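Local coordinates for histidine acid phosphatase (Hafnia alvei, PDB 4ARU), which belongs to branch 2 of the histidine phosphatase superfamily, whose fold joins a core built round a mixed beta sheet to a largely helical region, at residues G61-E66 with L368-P373; Q159-S164 with L249-N254; V171-K176 with W237-T242; L226-G231 with Q361-A366. All coordinates share one frame; numbering follows the deposited sequence. Where two conformers were deposited one is given.

Contact 1: residues G61-E66 with L368-P373; sequences GGFYRE and LTLQHP
F63 reaches out of the helical segment 61-66 into the bend formed by L368-P373. Its CB lies 3.8 Å from L368 CB. With CG anti to the backbone N (chi1 177°), the ring is carried out toward the loop, where CD1 and CE1 meet T369 O, which lies at the ring edge and in its plane, 3.7 Å from CE1. CE1 also comes 3.6 Å from P373 CB and touches L370 CD2 more loosely, and the tip, CZ, lies 4.0 Å from P373 CB. One turn further along the helix, L370 N donates to E66 OE1 over 2.9 Å, nearly straight at 167° but from above the carboxylate plane. OE2 rests against T369 CB at 3.5 Å, and one water joins OE1 to Q371 N. The loop is itself folded back, T369 OG1 accepting from H372 N in an ST motif. Helix 51-70 packs through F63 and E66 against the link between helix 359-363 and strand 375-378, while its Y64 points away to strand 335-342.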
loop_
_atom_site.group_PDB
_atom_site.type_symbol
_atom_site.label_atom_id
_atom_site.label_comp_id
_atom_site.label_asym_id
_atom_site.label_seq_id
_atom_site.Cartn_x
_atom_site.Cartn_y
_atom_site.Cartn_z
ATOM N N GLY A 61 2.894 -12.287 9.282
ATOM C CA GLY A 61 4.185 -12.439 9.983
ATOM C C GLY A 61 4.622 -13.891 10.031
ATOM O O GLY A 61 5.794 -14.191 9.811
ATOM N N GLY A 62 3.705 -14.784 10.369
ATOM C CA GLY A 62 3.970 -16.239 10.398
ATOM C C GLY A 62 4.374 -16.750 9.030
ATOM O O GLY A 62 5.235 -17.617 8.938
ATOM N N PHE A 63 3.744 -16.251 7.985
ATOM C CA PHE A 63 4.109 -16.670 6.631
ATOM C C PHE A 63 5.525 -16.202 6.300
ATOM O O PHE A 63 6.354 -16.979 5.794
ATOM C CB PHE A 63 3.124 -16.111 5.611
ATOM C CG PHE A 63 3.511 -16.451 4.192
ATOM C CD1 PHE A 63 3.403 -17.765 3.736
ATOM C CD2 PHE A 63 4.082 -15.493 3.368
ATOM C CE1 PHE A 63 3.798 -18.102 2.431
ATOM C CE2 PHE A 63 4.485 -15.820 2.081
ATOM C CZ PHE A 63 4.337 -17.133 1.629
ATOM N N TYR A 64 5.809 -14.947 6.600
ATOM C CA TYR A 64 7.142 -14.406 6.393
ATOM C C TYR A 64 8.194 -15.205 7.154
ATOM O O TYR A 64 9.280 -15.493 6.624
ATOM C CB TYR A 64 7.241 -12.927 6.806
ATOM C CG TYR A 64 6.534 -11.921 5.944
ATOM C CD1 TYR A 64 6.781 -11.810 4.587
ATOM C CD2 TYR A 64 5.622 -11.042 6.516
ATOM C CE1 TYR A 64 6.081 -10.848 3.830
ATOM C CE2 TYR A 64 4.955 -10.083 5.764
ATOM C CZ TYR A 64 5.163 -10.023 4.439
ATOM O OH TYR A 64 4.442 -8.996 3.776
ATOM N N ARG A 65 7.873 -15.602 8.379
ATOM C CA ARG A 65 8.784 -16.460 9.148
ATOM C C ARG A 65 9.105 -17.739 8.390
ATOM O O ARG A 65 10.281 -18.092 8.228
ATOM C CB ARG A 65 8.240 -16.770 10.556
ATOM C CG ARG A 65 9.129 -17.686 11.391
ATOM C CD ARG A 65 10.551 -17.126 11.441
ATOM N NE ARG A 65 11.497 -17.891 12.267
ATOM C CZ ARG A 65 11.596 -17.807 13.600
ATOM N NH1 ARG A 65 10.819 -16.992 14.310
ATOM N NH2 ARG A 65 12.496 -18.548 14.236
ATOM N N GLU A 66 8.078 -18.425 7.881
ATOM C CA GLU A 66 8.300 -19.688 7.194
ATOM C C GLU A 66 9.108 -19.448 5.920
ATOM O O GLU A 66 10.003 -20.254 5.639
ATOM C CB GLU A 66 6.992 -20.367 6.826
ATOM C CG GLU A 66 6.199 -20.936 7.975
ATOM C CD GLU A 66 5.189 -22.026 7.570
ATOM O OE1 GLU A 66 5.352 -22.721 6.547
ATOM O OE2 GLU A 66 4.220 -22.216 8.335
ATOM N N LEU A 368 -1.604 -19.064 6.903
ATOM C CA LEU A 368 -0.717 -18.907 5.779
ATOM C C LEU A 368 0.570 -19.669 6.069
ATOM O O LEU A 368 1.254 -19.367 7.049
ATOM C CB LEU A 368 -0.412 -17.453 5.566
ATOM C CG LEU A 368 -1.579 -16.508 5.385
ATOM C CD1 LEU A 368 -1.046 -15.087 5.341
ATOM C CD2 LEU A 368 -2.391 -16.795 4.117
ATOM N N THR A 369 0.896 -20.637 5.229
ATOM C CA THR A 369 2.057 -21.497 5.454
ATOM C C THR A 369 2.731 -21.706 4.096
ATOM O O THR A 369 2.192 -21.335 3.080
ATOM C CB THR A 369 1.619 -22.860 6.019
ATOM O OG1 THR A 369 0.871 -23.555 5.013
ATOM C CG2 THR A 369 0.820 -22.779 7.326
ATOM N N LEU A 370 3.904 -22.347 4.048
ATOM C CA LEU A 370 4.489 -22.638 2.734
ATOM C C LEU A 370 3.604 -23.559 1.908
ATOM O O LEU A 370 3.559 -23.424 0.675
ATOM C CB LEU A 370 5.928 -23.164 2.864
ATOM C CG LEU A 370 6.950 -22.069 3.300
ATOM C CD1 LEU A 370 8.322 -22.660 3.068
ATOM C CD2 LEU A 370 6.787 -20.769 2.578
ATOM N N GLN A 371 2.897 -24.458 2.578
ATOM C CA GLN A 371 1.977 -25.413 1.910
ATOM C C GLN A 371 0.715 -24.706 1.447
ATOM O O GLN A 371 0.164 -25.102 0.435
ATOM C CB GLN A 371 1.606 -26.622 2.800
ATOM C CG GLN A 371 2.752 -27.577 3.153
ATOM C CD GLN A 371 3.164 -28.519 2.014
ATOM O OE1 GLN A 371 3.191 -28.128 0.831
ATOM N NE2 GLN A 371 3.505 -29.768 2.369
ATOM N N HIS A 372 0.308 -23.654 2.166
ATOM C CA HIS A 372 -0.912 -22.888 1.877
ATOM C C HIS A 372 -0.581 -21.421 1.920
ATOM O O HIS A 372 -0.896 -20.741 2.897
ATOM C CB HIS A 372 -2.055 -23.287 2.824
ATOM C CG HIS A 372 -2.457 -24.701 2.656
ATOM N ND1 HIS A 372 -1.975 -25.729 3.433
ATOM C CD2 HIS A 372 -3.201 -25.287 1.688
ATOM C CE1 HIS A 372 -2.447 -26.874 2.992
ATOM N NE2 HIS A 372 -3.196 -26.624 1.928
ATOM N N PRO A 373 0.090 -20.921 0.879
ATOM C CA PRO A 373 0.797 -19.690 1.019
ATOM C C PRO A 373 -0.049 -18.425 0.805
ATOM O O PRO A 373 -1.092 -18.462 0.166
ATOM C CB PRO A 373 1.889 -19.791 -0.087
ATOM C CG PRO A 373 1.288 -20.673 -1.119
ATOM C CD PRO A 373 0.494 -21.669 -0.340
HETATM O O HOH W 1 4.076 -25.328 5.304
HETATM O O HOH W 2 2.768 -19.978 9.316
#

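Contact 2: residues Q159-S164 with L249-N254; sequences QRYQAS and LLKLHN
The start of helix 162-172, with Y161 at its N-cap position, meets the flank of helix 243-262 in a helix-to-helix contact of the helical region. L252 is the apolar centre: its CD2 lies 3.7 Å from Y161 CB, and its CG lies 3.8 Å from S164 CB. The Y161 and L252 side chains pass alongside one another, running opposite ways, and the tyrosine ring has K251 CG near CE1 at 4.1 Å. R160 CG, from the same segment as Y161, lies over one face of that ring, toward the rim. K251 runs toward the first helical turn and bends at chi3 (51°), carrying NZ to two waters that lead back to the other backbone, one accepting from NZ at 3.1 Å and donating to R160 O, the other accepting from both NZ and S164 N. In the conformer modelled, S164 OG is hydrogen-bonded to S248 OG. The leucine supplies the apolar half of the contact, whereas the ammonium group is tied to the helix start through water, its charge probably eased by that hydration.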
loop_
_atom_site.group_PDB
_atom_site.type_symbol
_atom_site.label_atom_id
_atom_site.label_comp_id
_atom_site.label_asym_id
_atom_site.label_seq_id
_atom_site.Cartn_x
_atom_site.Cartn_y
_atom_site.Cartn_z
ATOM N N GLN A 159 -16.584 9.379 -17.577
ATOM C CA GLN A 159 -16.990 8.728 -18.819
ATOM C C GLN A 159 -16.228 7.442 -19.119
ATOM O O GLN A 159 -16.702 6.650 -19.962
ATOM C CB GLN A 159 -16.925 9.712 -19.976
ATOM C CG GLN A 159 -17.889 10.897 -19.847
ATOM C CD GLN A 159 -19.277 10.539 -19.285
ATOM O OE1 GLN A 159 -19.686 11.033 -18.205
ATOM N NE2 GLN A 159 -19.989 9.649 -19.966
ATOM N N ARG A 160 -15.085 7.270 -18.478
ATOM C CA ARG A 160 -14.255 6.085 -18.625
ATOM C C ARG A 160 -14.812 4.923 -17.809
ATOM O O ARG A 160 -14.461 3.759 -18.038
ATOM C CB ARG A 160 -12.810 6.390 -18.192
ATOM C CG ARG A 160 -11.845 5.224 -18.227
ATOM C CD ARG A 160 -10.447 5.702 -17.989
ATOM N NE ARG A 160 -9.960 6.518 -19.091
ATOM C CZ ARG A 160 -8.829 7.210 -19.064
ATOM N NH1 ARG A 160 -8.092 7.256 -17.932
ATOM N NH2 ARG A 160 -8.459 7.871 -20.175
ATOM N N TYR A 161 -15.642 5.223 -16.825
ATOM C CA TYR A 161 -16.064 4.242 -15.822
ATOM C C TYR A 161 -17.569 4.155 -15.655
ATOM O O TYR A 161 -18.069 3.949 -14.538
ATOM C CB TYR A 161 -15.391 4.554 -14.472
ATOM C CG TYR A 161 -13.909 4.490 -14.541
ATOM C CD1 TYR A 161 -13.251 3.291 -14.678
ATOM C CD2 TYR A 161 -13.166 5.644 -14.523
ATOM C CE1 TYR A 161 -11.855 3.241 -14.760
ATOM C CE2 TYR A 161 -11.787 5.626 -14.632
ATOM C CZ TYR A 161 -11.130 4.422 -14.751
ATOM O OH TYR A 161 -9.758 4.338 -14.917
ATOM N N GLN A 162 -18.316 4.247 -16.744
ATOM C CA GLN A 162 -19.755 4.268 -16.656
ATOM C C GLN A 162 -20.342 3.022 -16.005
ATOM O O GLN A 162 -21.182 3.145 -15.107
ATOM C CB GLN A 162 -20.343 4.573 -18.020
ATOM C CG GLN A 162 -20.123 6.043 -18.405
ATOM C CD GLN A 162 -20.739 7.056 -17.381
ATOM O OE1 GLN A 162 -20.049 7.696 -16.563
ATOM N NE2 GLN A 162 -22.071 7.186 -17.438
ATOM N N ALA A 163 -19.904 1.838 -16.390
ATOM C CA ALA A 163 -20.459 0.613 -15.790
ATOM C C ALA A 163 -20.178 0.472 -14.293
ATOM O O ALA A 163 -21.042 0.115 -13.493
ATOM C CB ALA A 163 -19.944 -0.606 -16.535
ATOM N N SER A 164 -18.956 0.772 -13.891
ATOM C CA SER A 164 -18.541 0.678 -12.506
ATOM C C SER A 164 -19.277 1.698 -11.637
ATOM O O SER A 164 -19.728 1.390 -10.519
ATOM C CB SER A 164 -17.035 0.870 -12.404
ATOM O OG SER A 164 -16.345 -0.212 -13.008
ATOM N N LEU A 249 -16.114 -2.706 -8.842
ATOM C CA LEU A 249 -16.058 -1.629 -7.852
ATOM C C LEU A 249 -14.620 -1.224 -7.516
ATOM O O LEU A 249 -14.264 -0.029 -7.425
ATOM C CB LEU A 249 -16.762 -2.064 -6.579
ATOM C CG LEU A 249 -18.251 -2.351 -6.697
ATOM C CD1 LEU A 249 -18.826 -3.042 -5.436
ATOM C CD2 LEU A 249 -19.016 -1.065 -7.052
ATOM N N LEU A 250 -13.742 -2.208 -7.353
ATOM C CA LEU A 250 -12.356 -1.877 -6.982
ATOM C C LEU A 250 -11.592 -1.281 -8.157
ATOM O O LEU A 250 -10.614 -0.600 -7.924
ATOM C CB LEU A 250 -11.641 -3.117 -6.386
ATOM C CG LEU A 250 -11.730 -3.248 -4.837
ATOM C CD1 LEU A 250 -11.107 -2.085 -4.038
ATOM C CD2 LEU A 250 -13.163 -3.491 -4.419
ATOM N N LYS A 251 -12.082 -1.455 -9.378
ATOM C CA LYS A 251 -11.500 -0.781 -10.544
ATOM C C LYS A 251 -11.458 0.726 -10.307
ATOM O O LYS A 251 -10.477 1.415 -10.616
ATOM C CB LYS A 251 -12.325 -1.100 -11.787
ATOM C CG LYS A 251 -11.776 -0.440 -13.032
ATOM C CD LYS A 251 -12.334 -1.006 -14.330
ATOM C CE LYS A 251 -13.817 -1.062 -14.330
ATOM N NZ LYS A 251 -14.270 -1.424 -15.703
ATOM N N LEU A 252 -12.481 1.257 -9.671
ATOM C CA LEU A 252 -12.542 2.686 -9.387
ATOM C C LEU A 252 -11.492 3.085 -8.372
ATOM O O LEU A 252 -10.864 4.130 -8.480
ATOM C CB LEU A 252 -13.932 3.065 -8.857
ATOM C CG LEU A 252 -15.070 2.855 -9.867
ATOM C CD1 LEU A 252 -16.430 2.724 -9.173
ATOM C CD2 LEU A 252 -15.114 3.999 -10.854
ATOM N N HIS A 253 -11.299 2.247 -7.356
ATOM C CA HIS A 253 -10.302 2.525 -6.353
ATOM C C HIS A 253 -8.911 2.456 -6.963
ATOM O O HIS A 253 -8.092 3.329 -6.706
ATOM C CB HIS A 253 -10.486 1.489 -5.245
ATOM C CG HIS A 253 -9.437 1.548 -4.184
ATOM N ND1 HIS A 253 -9.459 2.475 -3.164
ATOM C CD2 HIS A 253 -8.362 0.764 -3.955
ATOM C CE1 HIS A 253 -8.421 2.285 -2.371
ATOM N NE2 HIS A 253 -7.749 1.246 -2.820
ATOM N N ASN A 254 -8.630 1.422 -7.764
ATOM C CA ASN A 254 -7.300 1.304 -8.341
ATOM C C ASN A 254 -7.014 2.437 -9.315
ATOM O O ASN A 254 -5.882 2.910 -9.412
ATOM C CB ASN A 254 -7.125 -0.041 -8.995
ATOM C CG ASN A 254 -7.153 -1.172 -7.987
ATOM O OD1 ASN A 254 -6.662 -1.032 -6.846
ATOM N ND2 ASN A 254 -7.702 -2.304 -8.391
HETATM O O HOH W 3 -13.531 0.985 -17.447
HETATM O O HOH W 4 -16.443 0.888 -15.681
#

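Contact 3: residues V171-K176 with W237-T242; sequences VLDFPK and WGNIHT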
loop_
_atom_site.group_PDB
_atom_site.type_symbol
_atom_site.label_atom_id
_atom_site.label_comp_id
_atom_site.label_asym_id
_atom_site.label_seq_id
_atom_site.Cartn_x
_atom_site.Cartn_y
_atom_site.Cartn_z
ATOM N N VAL A 171 -25.444 -0.564 -5.755
ATOM C CA VAL A 171 -25.043 -1.108 -4.448
ATOM C C VAL A 171 -25.459 -0.161 -3.311
ATOM O O VAL A 171 -25.936 -0.614 -2.266
ATOM C CB VAL A 171 -23.518 -1.344 -4.424
ATOM C CG1 VAL A 171 -22.995 -1.562 -3.005
ATOM C CG2 VAL A 171 -23.150 -2.490 -5.357
ATOM N N LEU A 172 -25.301 1.137 -3.535
ATOM C CA LEU A 172 -25.734 2.148 -2.588
ATOM C C LEU A 172 -27.230 2.347 -2.546
ATOM O O LEU A 172 -27.736 2.894 -1.567
ATOM C CB LEU A 172 -25.104 3.520 -2.968
ATOM C CG LEU A 172 -23.593 3.566 -2.856
ATOM C CD1 LEU A 172 -23.164 4.865 -3.480
ATOM C CD2 LEU A 172 -23.121 3.462 -1.409
ATOM N N ASP A 173 -27.980 1.949 -3.586
ATOM C CA ASP A 173 -29.346 2.482 -3.776
ATOM C C ASP A 173 -29.359 3.992 -3.785
ATOM O O ASP A 173 -30.241 4.656 -3.235
ATOM C CB ASP A 173 -30.321 1.893 -2.748
ATOM C CG ASP A 173 -30.569 0.410 -2.992
ATOM O OD1 ASP A 173 -31.215 0.132 -4.015
ATOM O OD2 ASP A 173 -30.141 -0.489 -2.210
ATOM N N PHE A 174 -28.354 4.543 -4.484
ATOM C CA PHE A 174 -28.167 5.987 -4.583
ATOM C C PHE A 174 -29.436 6.760 -4.970
ATOM O O PHE A 174 -29.716 7.818 -4.412
ATOM C CB PHE A 174 -26.972 6.312 -5.510
ATOM C CG PHE A 174 -26.785 7.801 -5.785
ATOM C CD1 PHE A 174 -26.226 8.648 -4.824
ATOM C CD2 PHE A 174 -27.121 8.335 -7.005
ATOM C CE1 PHE A 174 -26.053 9.991 -5.101
ATOM C CE2 PHE A 174 -26.943 9.681 -7.274
ATOM C CZ PHE A 174 -26.399 10.499 -6.324
ATOM N N PRO A 175 -30.194 6.270 -5.956
ATOM C CA PRO A 175 -31.346 7.068 -6.384
ATOM C C PRO A 175 -32.393 7.293 -5.272
ATOM O O PRO A 175 -33.177 8.259 -5.348
ATOM C CB PRO A 175 -31.933 6.236 -7.537
ATOM C CG PRO A 175 -30.778 5.456 -8.070
ATOM C CD PRO A 175 -29.948 5.128 -6.876
ATOM N N LYS A 176 -32.389 6.407 -4.276
ATOM C CA LYS A 176 -33.295 6.532 -3.135
ATOM C C LYS A 176 -32.666 7.219 -1.932
ATOM O O LYS A 176 -33.288 7.242 -0.863
ATOM C CB LYS A 176 -33.778 5.157 -2.695
ATOM C CG LYS A 176 -34.577 4.409 -3.751
ATOM C CD LYS A 176 -34.525 2.937 -3.393
ATOM C CE LYS A 176 -35.471 2.051 -4.190
ATOM N NZ LYS A 176 -35.075 0.634 -3.903
ATOM N N TRP A 237 -24.484 -3.885 2.644
ATOM C CA TRP A 237 -25.909 -4.189 2.780
ATOM C C TRP A 237 -26.396 -5.415 2.009
ATOM O O TRP A 237 -27.545 -5.492 1.592
ATOM C CB TRP A 237 -26.784 -2.949 2.489
ATOM C CG TRP A 237 -26.198 -1.734 3.181
ATOM C CD1 TRP A 237 -26.339 -1.415 4.485
ATOM C CD2 TRP A 237 -25.357 -0.739 2.614
ATOM N NE1 TRP A 237 -25.615 -0.304 4.785
ATOM C CE2 TRP A 237 -24.987 0.137 3.649
ATOM C CE3 TRP A 237 -24.853 -0.523 1.334
ATOM C CZ2 TRP A 237 -24.150 1.225 3.443
ATOM C CZ3 TRP A 237 -24.006 0.577 1.149
ATOM C CH2 TRP A 237 -23.697 1.428 2.185
ATOM N N GLY A 238 -25.488 -6.360 1.823
ATOM C CA GLY A 238 -25.760 -7.568 1.091
ATOM C C GLY A 238 -25.800 -7.412 -0.427
ATOM O O GLY A 238 -26.225 -8.344 -1.100
ATOM N N ASN A 239 -25.298 -6.309 -0.969
ATOM C CA ASN A 239 -25.458 -5.996 -2.373
ATOM C C ASN A 239 -24.291 -6.337 -3.282
ATOM O O ASN A 239 -24.408 -6.059 -4.463
ATOM C CB ASN A 239 -25.842 -4.546 -2.536
ATOM C CG ASN A 239 -27.189 -4.247 -1.956
ATOM O OD1 ASN A 239 -28.027 -5.141 -1.854
ATOM N ND2 ASN A 239 -27.411 -2.993 -1.559
ATOM N N ILE A 240 -23.242 -6.973 -2.767
ATOM C CA ILE A 240 -22.125 -7.453 -3.602
ATOM C C ILE A 240 -22.169 -8.987 -3.579
ATOM O O ILE A 240 -22.052 -9.627 -2.508
ATOM C CB ILE A 240 -20.760 -6.909 -3.147
ATOM C CG1 ILE A 240 -20.787 -5.401 -3.074
ATOM C CG2 ILE A 240 -19.700 -7.408 -4.123
ATOM C CD1 ILE A 240 -19.546 -4.839 -2.429
ATOM N N HIS A 241 -22.403 -9.566 -4.748
ATOM C CA HIS A 241 -22.696 -10.996 -4.870
ATOM C C HIS A 241 -21.616 -11.770 -5.628
ATOM O O HIS A 241 -21.471 -12.989 -5.395
ATOM C CB HIS A 241 -24.044 -11.233 -5.574
ATOM C CG HIS A 241 -25.215 -10.719 -4.805
ATOM N ND1 HIS A 241 -25.735 -9.463 -5.009
ATOM C CD2 HIS A 241 -25.948 -11.276 -3.813
ATOM C CE1 HIS A 241 -26.737 -9.261 -4.175
ATOM N NE2 HIS A 241 -26.889 -10.346 -3.439
ATOM N N THR A 242 -20.870 -11.101 -6.512
ATOM C CA THR A 242 -19.982 -11.816 -7.430
ATOM C C THR A 242 -18.588 -11.221 -7.510
ATOM O O THR A 242 -18.322 -10.079 -7.167
ATOM C CB THR A 242 -20.531 -11.821 -8.850
ATOM O OG1 THR A 242 -20.408 -10.514 -9.386
ATOM C CG2 THR A 242 -21.985 -12.257 -8.904
#
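A side-chain amide takes hold of a carbonyl in the last turn of a helix: N239 ND2 donates to V171 O over 2.9 Å at an N-H...O angle of 156°. The acceptor lies close to the amide plane of N239, and the donor is tilted by 19° from the carbonyl plane. N239 CB also packs against the helix end, 4.0 Å from V171 CA. V171 O has W237 CE3 beside it as well, at 3.8 Å. The carbonyl belongs to helix 162-172, which closes in a Schellman motif with D173, at positive phi, as the C-prime residue; F174 N bonds back to S169 O and D173 N to S170 O. D173 OD2 comes within 3.8 Å of N239 ND2, the carboxylate and amide planes standing 80° apart, but its hydrogen bond is with H37 NE2. On the apolar side, L172 CD2 approaches W237 CZ3 at 4.0 Å, and V171 CG2 lies 4.4 Å from I240 CG1. The indole NE1 of W237 bonds to Q38 O and the ring meets W39 edge-to-face, while V171, L172 and I240 all rest on F224 of helix 213-229.

Contact 4: residues L226-G231 with Q361-A366; sequences LEHAQG and QLHDQA
The C-terminal ends of helices 213-229 and 359-363 come together with A229 and H363 as the closest backbone pair, their CA atoms 4.6 Å apart, and each segment then turns off in a Schellman motif, at G231 and Q365. Two histidines lie between them as an offset stack, ring centroids 3.8 Å apart and planes only 9° from parallel. H363 ND1 sits over the centre of the H228 ring and, in return, H228 CE1 over the centre of the H363 ring; H228 NE2 is 3.3 Å from H363 CG. With both CG atoms anti to the backbone N, H228 at chi1 -171° and H363 in nearly the same setting, the rings project from their helices and can overlap. H363 ND1 also donates to H228 O over 2.8 Å, almost straight at 172° and in the plane of its ring. Beside the stack A229 CB packs on L362 CB at 3.9 Å. Beyond the pair, W246 meets the H228 ring edge-to-face, and R52 of helix 51-70 bonds to A229 O and H363 O. H228 O accepts twice, since G231 N reaches it from the opposite face of the carbonyl plane to H363 ND1. The bond to H228 O thus places a proton on ND1 of H363 and fixes the rotation of its ring, and one oxygen ties the stack to the helix-ending turn.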
loop_
_atom_site.group_PDB
_atom_site.type_symbol
_atom_site.label_atom_id
_atom_site.label_comp_id
_atom_site.label_asym_id
_atom_site.label_seq_id
_atom_site.Cartn_x
_atom_site.Cartn_y
_atom_site.Cartn_z
ATOM N N LEU A 226 -12.947 -3.576 3.061
ATOM C CA LEU A 226 -12.574 -3.625 4.478
ATOM C C LEU A 226 -13.626 -4.324 5.324
ATOM O O LEU A 226 -13.295 -5.129 6.175
ATOM C CB LEU A 226 -12.236 -2.254 5.053
ATOM C CG LEU A 226 -10.992 -1.574 4.490
ATOM C CD1 LEU A 226 -10.875 -0.081 4.859
ATOM C CD2 LEU A 226 -9.762 -2.299 4.978
ATOM N N GLU A 227 -14.902 -4.055 5.058
ATOM C CA GLU A 227 -15.983 -4.717 5.783
ATOM C C GLU A 227 -15.880 -6.243 5.591
ATOM O O GLU A 227 -16.054 -7.025 6.501
ATOM C CB GLU A 227 -17.341 -4.285 5.258
ATOM C CG GLU A 227 -17.717 -2.825 5.577
ATOM C CD GLU A 227 -18.998 -2.387 4.903
ATOM O OE1 GLU A 227 -19.539 -3.184 4.119
ATOM O OE2 GLU A 227 -19.481 -1.256 5.173
ATOM N N HIS A 228 -15.610 -6.624 4.352
ATOM C CA HIS A 228 -15.467 -8.019 4.006
ATOM C C HIS A 228 -14.268 -8.691 4.671
ATOM O O HIS A 228 -14.360 -9.786 5.226
ATOM C CB HIS A 228 -15.412 -8.154 2.489
ATOM C CG HIS A 228 -15.489 -9.568 1.992
ATOM N ND1 HIS A 228 -16.679 -10.253 1.855
ATOM C CD2 HIS A 228 -14.511 -10.417 1.594
ATOM C CE1 HIS A 228 -16.425 -11.459 1.350
ATOM N NE2 HIS A 228 -15.120 -11.593 1.223
ATOM N N ALA A 229 -13.161 -7.975 4.646
ATOM C CA ALA A 229 -11.941 -8.458 5.282
ATOM C C ALA A 229 -12.050 -8.539 6.806
ATOM O O ALA A 229 -11.402 -9.381 7.425
ATOM C CB ALA A 229 -10.817 -7.541 4.912
ATOM N N GLN A 230 -12.932 -7.719 7.382
ATOM C CA GLN A 230 -13.237 -7.667 8.801
ATOM C C GLN A 230 -14.237 -8.760 9.196
ATOM O O GLN A 230 -14.518 -8.994 10.392
ATOM C CB GLN A 230 -13.769 -6.262 9.123
ATOM C CG GLN A 230 -14.242 -6.057 10.552
ATOM C CD GLN A 230 -13.146 -6.210 11.588
ATOM O OE1 GLN A 230 -11.979 -6.183 11.265
ATOM N NE2 GLN A 230 -13.534 -6.333 12.848
ATOM N N GLY A 231 -14.818 -9.416 8.193
ATOM C CA GLY A 231 -15.817 -10.412 8.457
ATOM C C GLY A 231 -17.124 -9.903 8.992
ATOM O O GLY A 231 -17.894 -10.631 9.662
ATOM N N GLN A 361 -8.661 -15.139 1.743
ATOM C CA GLN A 361 -7.771 -15.364 2.873
ATOM C C GLN A 361 -8.041 -14.380 3.984
ATOM O O GLN A 361 -7.918 -14.732 5.187
ATOM C CB GLN A 361 -6.318 -15.302 2.446
ATOM C CG GLN A 361 -5.890 -16.565 1.707
ATOM C CD GLN A 361 -4.515 -16.463 1.066
ATOM O OE1 GLN A 361 -4.078 -15.412 0.638
ATOM N NE2 GLN A 361 -3.801 -17.605 0.999
ATOM N N LEU A 362 -8.360 -13.141 3.631
ATOM C CA LEU A 362 -8.738 -12.148 4.608
ATOM C C LEU A 362 -10.081 -12.523 5.251
ATOM O O LEU A 362 -10.239 -12.548 6.478
ATOM C CB LEU A 362 -8.843 -10.746 3.987
ATOM C CG LEU A 362 -7.547 -10.151 3.493
ATOM C CD1 LEU A 362 -7.831 -8.915 2.625
ATOM C CD2 LEU A 362 -6.537 -9.802 4.592
ATOM N N HIS A 363 -11.088 -12.778 4.425
ATOM C CA HIS A 363 -12.426 -13.033 4.912
ATOM C C HIS A 363 -12.522 -14.284 5.801
ATOM O O HIS A 363 -13.239 -14.293 6.800
ATOM C CB HIS A 363 -13.369 -13.199 3.723
ATOM C CG HIS A 363 -14.817 -13.314 4.078
ATOM N ND1 HIS A 363 -15.561 -12.293 4.646
ATOM C CD2 HIS A 363 -15.676 -14.324 3.874
ATOM C CE1 HIS A 363 -16.805 -12.703 4.817
ATOM N NE2 HIS A 363 -16.902 -13.939 4.365
ATOM N N ASP A 364 -11.760 -15.312 5.423
ATOM C CA ASP A 364 -11.732 -16.563 6.140
ATOM C C ASP A 364 -10.656 -16.621 7.250
ATOM O O ASP A 364 -10.561 -17.630 7.947
ATOM C CB ASP A 364 -11.508 -17.699 5.137
ATOM C CG ASP A 364 -12.683 -17.901 4.182
ATOM O OD1 ASP A 364 -13.809 -17.476 4.476
ATOM O OD2 ASP A 364 -12.465 -18.564 3.130
ATOM N N GLN A 365 -9.810 -15.602 7.319
ATOM C CA GLN A 365 -8.670 -15.594 8.262
ATOM C C GLN A 365 -7.820 -16.866 8.112
ATOM O O GLN A 365 -7.508 -17.581 9.085
ATOM C CB GLN A 365 -9.108 -15.427 9.692
ATOM C CG GLN A 365 -10.003 -14.231 9.927
ATOM C CD GLN A 365 -10.267 -14.017 11.386
ATOM O OE1 GLN A 365 -9.552 -13.247 12.048
ATOM N NE2 GLN A 365 -11.265 -14.734 11.918
ATOM N N ALA A 366 -7.477 -17.165 6.863
ATOM C CA ALA A 366 -6.795 -18.385 6.543
ATOM C C ALA A 366 -5.400 -18.425 7.125
ATOM O O ALA A 366 -4.628 -17.487 6.911
ATOM C CB ALA A 366 -6.732 -18.567 5.022
#

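How the contacts relate
Contacts 2 and 3 both use helix 162-172, near its start and at its end; their centres are 15 Å apart and they meet where L249 CD1 packs on I240 CD1 at 3.6 Å. Contact 4 lies about 19 Å from contact 3, centre to centre, and joins the helical region to helix 359-363. From there the chain runs on into contact 1, whose P373 O is probably hydrogen-bonded by Q361 NE2 at 3.0 Å. Contact 1 stays some 33 Å from contact 2 between centres. Along the sequence the other three are nested inside the loop that contact 1 closes. A bound sodium ion lies about 12 to 14 Å from the side chains of A229, W237 and L252.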